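Local coordinates for protein M32 carboxypeptidase (Chitinophagaceae bacterium, PDB 7A03) that probably acts as a metal-dependent carboxypeptidase of the M32 family, removing residues from the C-terminal ends of peptides, at residues A[31-36]-A[240-245]; A[210-215]-A[229-234]; A[222-227]-A[247-252]; A[261-266]-A[302-307]. All blocks are in the same frame, centred on the assembly; numbering follows the deposited sequence.

Contact 1 (A[31-36]-A[240-245]); sequences LGWDQE and TSFNPL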
loop_
_atom_site.group_PDB
_atom_site.type_symbol
_atom_site.label_atom_id
_atom_site.label_comp_id
_atom_site.label_asym_id
_atom_site.label_seq_id
_atom_site.Cartn_x
_atom_site.Cartn_y
_atom_site.Cartn_z
ATOM N N LEU A 31 -5.879 2.357 19.640
ATOM C CA LEU A 31 -5.290 3.608 20.110
ATOM C C LEU A 31 -4.771 4.453 18.947
ATOM O O LEU A 31 -4.896 5.683 18.954
ATOM C CB LEU A 31 -4.197 3.321 21.151
ATOM C CG LEU A 31 -4.691 3.302 22.603
ATOM C CD1 LEU A 31 -5.719 2.193 22.850
ATOM C CD2 LEU A 31 -3.473 3.172 23.549
ATOM N N GLY A 32 -4.215 3.815 17.912
ATOM C CA GLY A 32 -3.725 4.589 16.775
ATOM C C GLY A 32 -4.849 5.125 15.902
ATOM O O GLY A 32 -4.762 6.241 15.353
ATOM N N TRP A 33 -5.946 4.371 15.815
ATOM C CA TRP A 33 -7.107 4.830 15.068
ATOM C C TRP A 33 -7.702 6.052 15.745
ATOM O O TRP A 33 -7.974 7.076 15.094
ATOM C CB TRP A 33 -8.137 3.703 14.981
ATOM C CG TRP A 33 -9.472 4.155 14.480
ATOM C CD1 TRP A 33 -9.864 4.268 13.180
ATOM C CD2 TRP A 33 -10.596 4.579 15.273
ATOM N NE1 TRP A 33 -11.160 4.727 13.106
ATOM C CE2 TRP A 33 -11.635 4.916 14.382
ATOM C CE3 TRP A 33 -10.835 4.679 16.650
ATOM C CZ2 TRP A 33 -12.889 5.371 14.819
ATOM C CZ3 TRP A 33 -12.072 5.137 17.081
ATOM C CH2 TRP A 33 -13.087 5.468 16.176
ATOM N N ASP A 34 -7.833 5.981 17.079
ATOM C CA ASP A 34 -8.368 7.116 17.812
ATOM C C ASP A 34 -7.426 8.308 17.728
ATOM O O ASP A 34 -7.873 9.457 17.610
ATOM C CB ASP A 34 -8.628 6.698 19.255
ATOM C CG ASP A 34 -9.112 7.841 20.104
ATOM O OD1 ASP A 34 -10.311 8.201 19.995
ATOM O OD2 ASP A 34 -8.271 8.380 20.859
ATOM N N GLN A 35 -6.116 8.043 17.740
ATOM C CA GLN A 35 -5.124 9.095 17.575
ATOM C C GLN A 35 -5.360 9.876 16.293
ATOM O O GLN A 35 -5.156 11.093 16.258
ATOM C CB GLN A 35 -3.741 8.450 17.561
ATOM C CG GLN A 35 -2.549 9.373 17.432
ATOM C CD GLN A 35 -1.261 8.584 17.667
ATOM O OE1 GLN A 35 -0.982 7.622 16.955
ATOM N NE2 GLN A 35 -0.495 8.967 18.680
ATOM N N GLU A 36 -5.784 9.187 15.228
ATOM C CA GLU A 36 -6.037 9.872 13.963
ATOM C C GLU A 36 -7.431 10.473 13.853
ATOM O O GLU A 36 -7.667 11.295 12.952
ATOM C CB GLU A 36 -5.829 8.916 12.779
ATOM C CG GLU A 36 -4.382 8.397 12.651
ATOM C CD GLU A 36 -3.381 9.520 12.457
ATOM O OE1 GLU A 36 -3.648 10.438 11.650
ATOM O OE2 GLU A 36 -2.322 9.486 13.116
ATOM N N THR A 240 -7.833 0.238 8.790
ATOM C CA THR A 240 -7.274 -0.474 9.930
ATOM C C THR A 240 -8.258 -1.539 10.373
ATOM O O THR A 240 -9.474 -1.317 10.393
ATOM C CB THR A 240 -6.940 0.480 11.088
ATOM O OG1 THR A 240 -6.194 -0.225 12.100
ATOM C CG2 THR A 240 -8.208 1.071 11.723
ATOM N N SER A 241 -7.741 -2.704 10.727
ATOM C CA SER A 241 -8.576 -3.796 11.197
ATOM C C SER A 241 -8.182 -4.166 12.621
ATOM O O SER A 241 -6.995 -4.348 12.923
ATOM C CB SER A 241 -8.459 -5.009 10.283
ATOM O OG SER A 241 -7.144 -5.523 10.314
ATOM N N PHE A 242 -9.182 -4.265 13.495
ATOM C CA PHE A 242 -8.998 -4.733 14.866
ATOM C C PHE A 242 -9.291 -6.217 14.995
ATOM O O PHE A 242 -9.069 -6.801 16.065
ATOM C CB PHE A 242 -9.907 -3.949 15.836
ATOM C CG PHE A 242 -9.804 -2.453 15.697
ATOM C CD1 PHE A 242 -8.621 -1.858 15.269
ATOM C CD2 PHE A 242 -10.883 -1.640 15.996
ATOM C CE1 PHE A 242 -8.525 -0.493 15.114
ATOM C CE2 PHE A 242 -10.787 -0.261 15.872
ATOM C CZ PHE A 242 -9.610 0.321 15.427
ATOM N N ASN A 243 -9.781 -6.828 13.913
ATOM C CA ASN A 243 -10.226 -8.196 13.691
ATOM C C ASN A 243 -11.088 -8.136 12.428
ATOM O O ASN A 243 -11.477 -7.040 11.999
ATOM C CB ASN A 243 -11.009 -8.741 14.899
ATOM C CG ASN A 243 -12.252 -7.904 15.218
ATOM O OD1 ASN A 243 -13.308 -8.108 14.635
ATOM N ND2 ASN A 243 -12.123 -6.980 16.175
ATOM N N PRO A 244 -11.422 -9.266 11.810
ATOM C CA PRO A 244 -12.203 -9.200 10.555
ATOM C C PRO A 244 -13.602 -8.621 10.719
ATOM O O PRO A 244 -14.231 -8.231 9.713
ATOM C CB PRO A 244 -12.232 -10.658 10.081
ATOM C CG PRO A 244 -11.032 -11.304 10.761
ATOM C CD PRO A 244 -10.965 -10.636 12.106
ATOM N N LEU A 245 -14.124 -8.546 11.946
ATOM C CA LEU A 245 -15.449 -7.994 12.206
ATOM C C LEU A 245 -15.398 -6.540 12.667
ATOM O O LEU A 245 -16.418 -5.994 13.117
ATOM C CB LEU A 245 -16.218 -8.863 13.212
ATOM C CG LEU A 245 -16.430 -10.299 12.708
ATOM C CD1 LEU A 245 -16.967 -11.186 13.816
ATOM C CD2 LEU A 245 -17.377 -10.325 11.523
#
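Trp33, on the last turns of helix 9-37, meets Phe242 and Thr240 with the root of its side chain and the pyrrole part of its indole. Phe242 points its ring tip at it: CZ of Phe242 lies 3.7 Å from CB of Trp33, which sits in the plane of the phenyl ring. The two aromatics form an offset edge-to-face pair, the Phe242 edge turned to the indole face with the planes 81° apart. Beside them the methyl CG2 of Thr240 reaches CD1 of Trp33 at 3.9 Å. The contact joins the long N-terminal helix to the edge strand 239-241 of the small mixed sheet and to the turn that follows it. With CG of Trp33 anti to the backbone N (chi1 168°), the indole extends from the helix toward the strand. Further out, Arg248 of the neighbouring strand makes a cation-pi contact with Trp33, and Ala29 lies against both Thr240 and Phe242.

Contact 2 (A[210-215]-A[229-234]); sequences KQWQLG and GRQDIS. With CIT (citric acid), chain G.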
loop_
_atom_site.group_PDB
_atom_site.type_symbol
_atom_site.label_atom_id
_atom_site.label_comp_id
_atom_site.label_asym_id
_atom_site.label_seq_id
_atom_site.Cartn_x
_atom_site.Cartn_y
_atom_site.Cartn_z
ATOM N N LYS A 210 -23.124 15.870 0.788
ATOM C CA LYS A 210 -23.397 15.022 -0.366
ATOM C C LYS A 210 -22.198 14.135 -0.692
ATOM O O LYS A 210 -22.364 12.946 -0.976
ATOM C CB LYS A 210 -23.777 15.875 -1.577
ATOM C CG LYS A 210 -25.194 16.463 -1.535
ATOM C CD LYS A 210 -25.377 17.452 -2.686
ATOM C CE LYS A 210 -26.836 17.659 -3.035
ATOM N NZ LYS A 210 -27.683 17.744 -1.815
ATOM N N GLN A 211 -20.984 14.679 -0.633
ATOM C CA GLN A 211 -19.814 13.826 -0.843
ATOM C C GLN A 211 -19.744 12.717 0.203
ATOM O O GLN A 211 -19.467 11.550 -0.120
ATOM C CB GLN A 211 -18.529 14.650 -0.838
ATOM C CG GLN A 211 -18.366 15.556 -2.039
ATOM C CD GLN A 211 -16.943 15.996 -2.198
ATOM O OE1 GLN A 211 -16.063 15.176 -2.448
ATOM N NE2 GLN A 211 -16.692 17.283 -2.034
ATOM N N TRP A 212 -19.963 13.066 1.472
ATOM C CA TRP A 212 -19.876 12.066 2.531
ATOM C C TRP A 212 -20.820 10.905 2.254
ATOM O O TRP A 212 -20.415 9.726 2.289
ATOM C CB TRP A 212 -20.198 12.706 3.880
ATOM C CG TRP A 212 -20.305 11.697 4.963
ATOM C CD1 TRP A 212 -21.445 11.136 5.440
ATOM C CD2 TRP A 212 -19.225 11.114 5.712
ATOM N NE1 TRP A 212 -21.154 10.239 6.440
ATOM C CE2 TRP A 212 -19.797 10.192 6.615
ATOM C CE3 TRP A 212 -17.833 11.262 5.688
ATOM C CZ2 TRP A 212 -19.028 9.449 7.521
ATOM C CZ3 TRP A 212 -17.062 10.518 6.595
ATOM C CH2 TRP A 212 -17.664 9.616 7.484
ATOM N N GLN A 213 -22.087 11.226 1.945
ATOM C CA GLN A 213 -23.063 10.169 1.715
ATOM C C GLN A 213 -22.751 9.382 0.448
ATOM O O GLN A 213 -23.007 8.174 0.399
ATOM C CB GLN A 213 -24.480 10.742 1.693
ATOM C CG GLN A 213 -25.575 9.680 1.703
ATOM C CD GLN A 213 -25.490 8.777 2.906
ATOM O OE1 GLN A 213 -25.473 9.249 4.044
ATOM N NE2 GLN A 213 -25.410 7.473 2.668
ATOM N N LEU A 214 -22.190 10.045 -0.567
ATOM C CA LEU A 214 -21.790 9.353 -1.788
ATOM C C LEU A 214 -20.773 8.264 -1.483
ATOM O O LEU A 214 -20.890 7.127 -1.967
ATOM C CB LEU A 214 -21.203 10.364 -2.775
ATOM C CG LEU A 214 -20.468 9.786 -3.991
ATOM C CD1 LEU A 214 -21.425 8.948 -4.811
ATOM C CD2 LEU A 214 -19.888 10.909 -4.829
ATOM N N GLY A 215 -19.764 8.602 -0.673
ATOM C CA GLY A 215 -18.745 7.614 -0.334
ATOM C C GLY A 215 -19.302 6.455 0.472
ATOM O O GLY A 215 -18.963 5.286 0.228
ATOM N N GLY A 229 -17.708 -2.523 10.516
ATOM C CA GLY A 229 -16.822 -1.449 10.126
ATOM C C GLY A 229 -17.563 -0.141 10.205
ATOM O O GLY A 229 -18.747 -0.086 10.578
ATOM N N ARG A 230 -16.843 0.916 9.864
ATOM C CA ARG A 230 -17.377 2.269 9.862
ATOM C C ARG A 230 -16.353 3.164 9.193
ATOM O O ARG A 230 -15.176 2.794 9.048
ATOM C CB ARG A 230 -17.667 2.764 11.297
ATOM C CG ARG A 230 -16.440 2.787 12.211
ATOM C CD ARG A 230 -16.734 3.547 13.557
ATOM N NE ARG A 230 -17.003 4.960 13.297
ATOM C CZ ARG A 230 -18.216 5.508 13.319
ATOM N NH1 ARG A 230 -19.276 4.777 13.659
ATOM N NH2 ARG A 230 -18.351 6.791 13.031
ATOM N N GLN A 231 -16.805 4.345 8.794
ATOM C CA GLN A 231 -15.963 5.366 8.197
ATOM C C GLN A 231 -15.948 6.606 9.077
ATOM O O GLN A 231 -16.989 7.000 9.631
ATOM C CB GLN A 231 -16.443 5.771 6.790
ATOM C CG GLN A 231 -15.540 6.825 6.142
ATOM C CD GLN A 231 -15.919 7.152 4.706
ATOM O OE1 GLN A 231 -16.887 7.889 4.458
ATOM N NE2 GLN A 231 -15.135 6.657 3.761
ATOM N N ASP A 232 -14.782 7.242 9.151
ATOM C CA ASP A 232 -14.595 8.501 9.856
ATOM C C ASP A 232 -13.673 9.379 9.020
ATOM O O ASP A 232 -13.100 8.938 8.019
ATOM C CB ASP A 232 -14.023 8.276 11.269
ATOM C CG ASP A 232 -14.979 7.503 12.155
ATOM O OD1 ASP A 232 -15.893 8.147 12.728
ATOM O OD2 ASP A 232 -14.855 6.258 12.243
ATOM N N ILE A 233 -13.580 10.640 9.390
ATOM C CA ILE A 233 -12.670 11.587 8.741
ATOM C C ILE A 233 -11.309 11.530 9.420
ATOM O O ILE A 233 -11.211 11.487 10.655
ATOM C CB ILE A 233 -13.243 13.020 8.802
ATOM C CG1 ILE A 233 -14.571 13.114 8.055
ATOM C CG2 ILE A 233 -12.233 14.026 8.243
ATOM C CD1 ILE A 233 -14.437 13.084 6.526
ATOM N N SER A 234 -10.240 11.531 8.622
ATOM C CA SER A 234 -8.896 11.719 9.145
ATOM C C SER A 234 -8.070 12.522 8.145
ATOM O O SER A 234 -8.507 12.773 7.016
ATOM C CB SER A 234 -8.252 10.377 9.533
ATOM O OG SER A 234 -7.686 9.742 8.404
HETATM C C1 CIT G . -20.358 5.758 9.290
HETATM O O1 CIT G . -19.779 6.787 9.703
HETATM O O2 CIT G . -19.698 4.702 9.159
HETATM C C2 CIT G . -21.835 5.802 8.965
HETATM O O HOH W 1 -17.705 9.276 2.148
#
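Trp212 of helix 208-222 lays its six-membered ring against Gln231 and Ile233 of edge strand 229-233; the short segments 210-215 and 229-233 run roughly antiparallel (154°), their axes 10.8 Å apart. The tight part is the Gln231 side. Its extended side chain passes the indole in the opposite direction, and OE1 of Gln231 stands over one ring face, near the rim, 3.4 Å from CZ3 of Trp212. The amide is tilted 55° to the indole, so the two are not stacked. No direct hydrogen bond joins 210-215 to 229-234; one water bridges them, donating both to OE1 of Gln231 and to the backbone O of Trp212. Ile233 adds an apolar touch, its CD1 3.7 Å from CZ3 of Trp212.

The other border is looser, with Arg230 exposed and Trp212 partly so, and holds a citric acid molecule, probably from the crystallisation liquor. Its O2 accepts from the backbone N of Gln231 at 2.9 Å, while its O1 lies at the indole edge, 3.5 Å from CZ2 of Trp212. Its carboxyl carbon C1 lies over one face of the Arg230 guanidinium. Arg230 grips Asp232 side-on through NE and NH2, with NE 2.7 Å from OD2 of Asp232; OH of Tyr38 hydrogen-bonds to OD1 of Asp232. O1 of the ligand and the backbone O of Gln231 are only 2.8 Å apart, which suggests that the bound acid group is protonated.

Contact 3 (A[222-227]-A[247-252]); sequences MGYDMS and VRVTTR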
loop_
_atom_site.group_PDB
_atom_site.type_symbol
_atom_site.label_atom_id
_atom_site.label_comp_id
_atom_site.label_asym_id
_atom_site.label_seq_id
_atom_site.Cartn_x
_atom_site.Cartn_y
_atom_site.Cartn_z
ATOM N N MET A 222 -20.060 -1.641 -2.915
ATOM C CA MET A 222 -18.908 -2.519 -3.124
ATOM C C MET A 222 -19.014 -3.791 -2.299
ATOM O O MET A 222 -18.449 -4.824 -2.680
ATOM C CB MET A 222 -17.608 -1.795 -2.766
ATOM C CG MET A 222 -17.180 -0.732 -3.777
ATOM S SD MET A 222 -15.964 0.405 -3.092
ATOM C CE MET A 222 -14.524 -0.659 -2.888
ATOM N N GLY A 223 -19.722 -3.738 -1.168
ATOM C CA GLY A 223 -19.859 -4.898 -0.298
ATOM C C GLY A 223 -19.271 -4.702 1.092
ATOM O O GLY A 223 -19.156 -5.671 1.843
ATOM N N TYR A 224 -18.882 -3.479 1.441
ATOM C CA TYR A 224 -18.343 -3.216 2.771
ATOM C C TYR A 224 -19.436 -3.431 3.813
ATOM O O TYR A 224 -20.554 -2.917 3.679
ATOM C CB TYR A 224 -17.857 -1.772 2.806
ATOM C CG TYR A 224 -17.157 -1.301 4.074
ATOM C CD1 TYR A 224 -16.241 -2.099 4.733
ATOM C CD2 TYR A 224 -17.404 -0.026 4.572
ATOM C CE1 TYR A 224 -15.594 -1.633 5.884
ATOM C CE2 TYR A 224 -16.765 0.441 5.701
ATOM C CZ TYR A 224 -15.873 -0.373 6.349
ATOM O OH TYR A 224 -15.233 0.107 7.472
ATOM N N ASP A 225 -19.132 -4.230 4.833
ATOM C CA ASP A 225 -20.120 -4.581 5.856
ATOM C C ASP A 225 -20.033 -3.514 6.940
ATOM O O ASP A 225 -19.096 -3.503 7.747
ATOM C CB ASP A 225 -19.827 -5.980 6.392
ATOM C CG ASP A 225 -20.805 -6.422 7.480
ATOM O OD1 ASP A 225 -21.681 -5.623 7.865
ATOM O OD2 ASP A 225 -20.681 -7.582 7.933
ATOM N N MET A 226 -20.988 -2.587 6.957
ATOM C CA MET A 226 -20.937 -1.508 7.926
ATOM C C MET A 226 -21.555 -1.870 9.278
ATOM O O MET A 226 -21.728 -0.981 10.119
ATOM C CB MET A 226 -21.465 -0.198 7.328
ATOM C CG MET A 226 -20.354 0.521 6.578
ATOM S SD MET A 226 -20.803 2.001 5.661
ATOM C CE MET A 226 -21.157 1.284 4.058
ATOM N N SER A 227 -21.884 -3.148 9.500
ATOM C CA SER A 227 -22.045 -3.666 10.860
ATOM C C SER A 227 -20.746 -4.264 11.391
ATOM O O SER A 227 -20.683 -4.666 12.556
ATOM C CB SER A 227 -23.162 -4.708 10.942
ATOM O OG SER A 227 -24.392 -4.193 10.464
ATOM N N VAL A 247 -13.393 -3.498 10.899
ATOM C CA VAL A 247 -12.465 -3.006 9.891
ATOM C C VAL A 247 -12.905 -1.599 9.532
ATOM O O VAL A 247 -13.967 -1.411 8.929
ATOM C CB VAL A 247 -12.460 -3.909 8.654
ATOM C CG1 VAL A 247 -11.506 -3.313 7.593
ATOM C CG2 VAL A 247 -12.069 -5.336 9.038
ATOM N N ARG A 248 -12.095 -0.608 9.889
ATOM C CA ARG A 248 -12.494 0.791 9.826
ATOM C C ARG A 248 -11.694 1.521 8.755
ATOM O O ARG A 248 -10.506 1.232 8.538
ATOM C CB ARG A 248 -12.344 1.477 11.199
ATOM C CG ARG A 248 -13.103 0.723 12.283
ATOM C CD ARG A 248 -13.170 1.493 13.593
ATOM N NE ARG A 248 -13.742 0.659 14.636
ATOM C CZ ARG A 248 -13.962 1.073 15.878
ATOM N NH1 ARG A 248 -13.741 2.338 16.206
ATOM N NH2 ARG A 248 -14.425 0.219 16.767
ATOM N N VAL A 249 -12.364 2.445 8.067
ATOM C CA VAL A 249 -11.735 3.261 7.035
ATOM C C VAL A 249 -11.871 4.731 7.388
ATOM O O VAL A 249 -12.791 5.148 8.101
ATOM C CB VAL A 249 -12.333 2.977 5.638
ATOM C CG1 VAL A 249 -12.103 1.538 5.265
ATOM C CG2 VAL A 249 -13.823 3.325 5.597
ATOM N N THR A 250 -10.951 5.532 6.875
ATOM C CA THR A 250 -11.091 6.975 6.964
ATOM C C THR A 250 -11.029 7.587 5.581
ATOM O O THR A 250 -10.536 6.978 4.624
ATOM C CB THR A 250 -10.035 7.601 7.890
ATOM O OG1 THR A 250 -8.734 7.468 7.305
ATOM C CG2 THR A 250 -10.030 6.892 9.249
ATOM N N THR A 251 -11.561 8.797 5.472
ATOM C CA THR A 251 -11.481 9.530 4.229
ATOM C C THR A 251 -11.306 10.997 4.564
ATOM O O THR A 251 -11.318 11.395 5.734
ATOM C CB THR A 251 -12.680 9.229 3.324
ATOM O OG1 THR A 251 -12.427 9.761 2.012
ATOM C CG2 THR A 251 -13.966 9.841 3.890
ATOM N N ARG A 252 -11.135 11.803 3.525
ATOM C CA ARG A 252 -11.049 13.241 3.660
ATOM C C ARG A 252 -11.849 13.849 2.522
ATOM O O ARG A 252 -11.892 13.304 1.415
ATOM C CB ARG A 252 -9.595 13.723 3.572
ATOM C CG ARG A 252 -8.820 13.072 2.448
ATOM C CD ARG A 252 -7.430 13.662 2.290
ATOM N NE ARG A 252 -6.822 13.241 1.031
ATOM C CZ ARG A 252 -6.034 14.014 0.289
ATOM N NH1 ARG A 252 -5.760 15.253 0.680
ATOM N NH2 ARG A 252 -5.526 13.552 -0.846
#
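The chain leaves helix 208-222 through a Schellman motif, Gly223 taking positive phi (118°), and the following loop then runs past strand 247-251. Tyr224 spans the gap to that strand. A chi1 of -176° swings the phenol away from its own backbone N and out to Val247: OH of Tyr224 donates to O of Val247 at 2.5 Å, an unusually short distance whose exact value is doubtful. The carbonyl oxygen lies in the plane of the phenol ring, at its edge. Strand 247-251 is the central one of three in the mixed sheet. O of Arg230, on the neighbouring strand, is a second, longer partner of the same hydroxyl, whose single proton the two carbonyls must share. Val249 approaches from the opposite direction, its methyl CG2 lying 4.1 Å from CE2 of Tyr224. Val249 also touches helix 258-277, which carries an HExxH sequence, probably the metal-binding motif. Leu219 and Gln276 also pack against Tyr224.

Contact 4 (A[261-266]-A[302-307]); sequences MTWSCI and LWENNV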
loop_
_atom_site.group_PDB
_atom_site.type_symbol
_atom_site.label_atom_id
_atom_site.label_comp_id
_atom_site.label_asym_id
_atom_site.label_seq_id
_atom_site.Cartn_x
_atom_site.Cartn_y
_atom_site.Cartn_z
ATOM N N MET A 261 -12.162 12.720 -2.478
ATOM C CA MET A 261 -12.823 11.805 -1.560
ATOM C C MET A 261 -13.283 10.528 -2.240
ATOM O O MET A 261 -13.106 9.439 -1.687
ATOM C CB MET A 261 -14.001 12.489 -0.873
ATOM C CG MET A 261 -14.612 11.653 0.235
ATOM S SD MET A 261 -16.431 11.624 0.235
ATOM C CE MET A 261 -16.756 10.785 -1.325
ATOM N N THR A 262 -13.923 10.644 -3.413
ATOM C CA THR A 262 -14.592 9.485 -3.993
ATOM C C THR A 262 -13.594 8.353 -4.228
ATOM O O THR A 262 -13.835 7.192 -3.847
ATOM C CB THR A 262 -15.316 9.895 -5.282
ATOM O OG1 THR A 262 -16.532 10.575 -4.924
ATOM C CG2 THR A 262 -15.655 8.687 -6.142
ATOM N N TRP A 263 -12.449 8.691 -4.825
ATOM C CA TRP A 263 -11.439 7.676 -5.103
ATOM C C TRP A 263 -10.671 7.264 -3.851
ATOM O O TRP A 263 -10.237 6.105 -3.764
ATOM C CB TRP A 263 -10.537 8.085 -6.282
ATOM C CG TRP A 263 -11.325 8.028 -7.564
ATOM C CD1 TRP A 263 -11.455 6.966 -8.408
ATOM C CD2 TRP A 263 -12.190 9.049 -8.073
ATOM N NE1 TRP A 263 -12.327 7.276 -9.429
ATOM C CE2 TRP A 263 -12.776 8.559 -9.254
ATOM C CE3 TRP A 263 -12.496 10.348 -7.661
ATOM C CZ2 TRP A 263 -13.664 9.317 -10.009
ATOM C CZ3 TRP A 263 -13.379 11.092 -8.402
ATOM C CH2 TRP A 263 -13.958 10.577 -9.560
ATOM N N SER A 264 -10.504 8.162 -2.868
ATOM C CA SER A 264 -9.960 7.711 -1.587
ATOM C C SER A 264 -10.858 6.634 -0.975
ATOM O O SER A 264 -10.381 5.616 -0.447
ATOM C CB SER A 264 -9.837 8.887 -0.613
ATOM O OG SER A 264 -8.823 9.791 -1.003
ATOM N N CYS A 265 -12.170 6.874 -1.005
ATOM C CA CYS A 265 -13.115 5.946 -0.405
ATOM C C CYS A 265 -13.065 4.604 -1.122
ATOM O O CYS A 265 -13.048 3.551 -0.485
ATOM C CB CYS A 265 -14.516 6.527 -0.567
ATOM S SG CYS A 265 -14.939 7.790 0.629
ATOM N N ILE A 266 -13.026 4.615 -2.463
ATOM C CA ILE A 266 -12.983 3.336 -3.173
ATOM C C ILE A 266 -11.676 2.603 -2.882
ATOM O O ILE A 266 -11.655 1.375 -2.689
ATOM C CB ILE A 266 -13.183 3.548 -4.685
ATOM C CG1 ILE A 266 -14.539 4.232 -4.953
ATOM C CG2 ILE A 266 -13.068 2.211 -5.418
ATOM C CD1 ILE A 266 -14.689 4.737 -6.362
ATOM N N LEU A 302 -7.089 -2.207 -7.475
ATOM C CA LEU A 302 -8.046 -2.861 -8.356
ATOM C C LEU A 302 -9.389 -2.173 -8.259
ATOM O O LEU A 302 -10.032 -1.897 -9.288
ATOM C CB LEU A 302 -8.183 -4.340 -7.993
ATOM C CG LEU A 302 -9.147 -5.194 -8.830
ATOM C CD1 LEU A 302 -8.633 -6.626 -8.905
ATOM C CD2 LEU A 302 -10.552 -5.186 -8.241
ATOM N N TRP A 303 -9.825 -1.863 -7.029
ATOM C CA TRP A 303 -11.111 -1.179 -6.929
ATOM C C TRP A 303 -11.020 0.291 -7.330
ATOM O O TRP A 303 -11.905 0.802 -8.032
ATOM C CB TRP A 303 -11.671 -1.321 -5.521
ATOM C CG TRP A 303 -12.204 -2.682 -5.206
ATOM C CD1 TRP A 303 -11.548 -3.696 -4.576
ATOM C CD2 TRP A 303 -13.524 -3.170 -5.483
ATOM N NE1 TRP A 303 -12.381 -4.780 -4.417
ATOM C CE2 TRP A 303 -13.592 -4.489 -4.991
ATOM C CE3 TRP A 303 -14.655 -2.620 -6.105
ATOM C CZ2 TRP A 303 -14.751 -5.261 -5.076
ATOM C CZ3 TRP A 303 -15.809 -3.398 -6.190
ATOM C CH2 TRP A 303 -15.841 -4.703 -5.694
ATOM N N GLU A 304 -9.951 0.981 -6.931
ATOM C CA GLU A 304 -9.869 2.412 -7.201
ATOM C C GLU A 304 -9.781 2.696 -8.694
ATOM O O GLU A 304 -10.413 3.635 -9.198
ATOM C CB GLU A 304 -8.655 3.008 -6.485
ATOM C CG GLU A 304 -8.529 4.508 -6.719
ATOM C CD GLU A 304 -7.140 5.049 -6.466
ATOM O OE1 GLU A 304 -6.270 4.271 -6.026
ATOM O OE2 GLU A 304 -6.919 6.257 -6.727
ATOM N N ASN A 305 -8.985 1.903 -9.408
ATOM C CA ASN A 305 -8.542 2.243 -10.751
ATOM C C ASN A 305 -9.088 1.295 -11.808
ATOM O O ASN A 305 -9.841 1.730 -12.678
ATOM C CB ASN A 305 -7.012 2.277 -10.773
ATOM C CG ASN A 305 -6.455 3.496 -10.056
ATOM O OD1 ASN A 305 -7.196 4.436 -9.736
ATOM N ND2 ASN A 305 -5.150 3.489 -9.788
ATOM N N ASN A 306 -8.736 0.008 -11.751
ATOM C CA ASN A 306 -9.213 -0.925 -12.774
ATOM C C ASN A 306 -10.734 -0.981 -12.821
ATOM O O ASN A 306 -11.315 -1.164 -13.900
ATOM C CB ASN A 306 -8.623 -2.311 -12.541
ATOM C CG ASN A 306 -7.117 -2.277 -12.463
ATOM O OD1 ASN A 306 -6.553 -1.851 -11.459
ATOM N ND2 ASN A 306 -6.459 -2.670 -13.549
ATOM N N VAL A 307 -11.394 -0.815 -11.670
ATOM C CA VAL A 307 -12.839 -0.630 -11.620
ATOM C C VAL A 307 -13.171 0.863 -11.586
ATOM O O VAL A 307 -13.842 1.384 -12.486
ATOM C CB VAL A 307 -13.441 -1.372 -10.412
ATOM C CG1 VAL A 307 -14.932 -1.108 -10.354
ATOM C CG2 VAL A 307 -13.145 -2.868 -10.522
#
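Apolar packing across the two helices is carried by Ile266 and Trp303. CG2 of Ile266 rests 3.8 Å from CB of Trp303 and presses closer still on the backbone, 3.2 Å from O of Trp303. With chi1 of Ile266 at -59°, CG1 lies opposite the carbonyl carbon and CG2 is the branch turned to helix 293-307. The same methyl lies 3.7 Å from CA of Glu304, near the closest backbone approach, where CA of Ile266 and CA of Glu304 are 5.2 Å apart.

Carbon-oxygen contacts surround Trp263. Its indole presents an edge to the helix backbone, with CD1 of Trp263 3.6 Å from O of Glu304 and that oxygen in the ring plane. NE1 of Trp263 is bonded instead to O of Gly308. The Glu304 side chain crosses Trp263 at about a right angle, its OE2 4.1 Å from CB of Trp263.

Charge gathers at the buried Glu304 carboxylate. Arg301 binds OE1 and Arg309 binds OE2, while OE1 also hydrogen-bonds to ND1 of His267, first histidine of an HExxH sequence. No metal is bound to its histidines here; if His267 is a metal ligand, as in relatives, Glu304 would hold it from a second shell.

The N-to-C directions of segments 261-266 and 302-307 are 121° apart, the latter forming a wider pi-type turn; helix 208-222 touches both helices, and helices 420-439 and 453-462 pack against helix 293-307.

In the fold
From the N terminus, helix 9-37 opens contact 1, which closes more than 200 residues later at strand 239-241 and the turn beyond it. Contact 2 falls wholly within that span, closing a short loop from helix 208-222 to strand 229-233. Contact 3 starts at the end of that helix and ends at strand 247-251, so its segments alternate with those of both contact 1 and contact 2. These three reach one small sheet, in which strand 247-251 lies between the other two. Contact 4 follows in series: helix 258-277, entered soon after the central strand, meets helix 293-307. Met261 and Cys265 touch residues of contacts 2 and 3, bringing the sheet against helix 258-277 with its HExxH sequence.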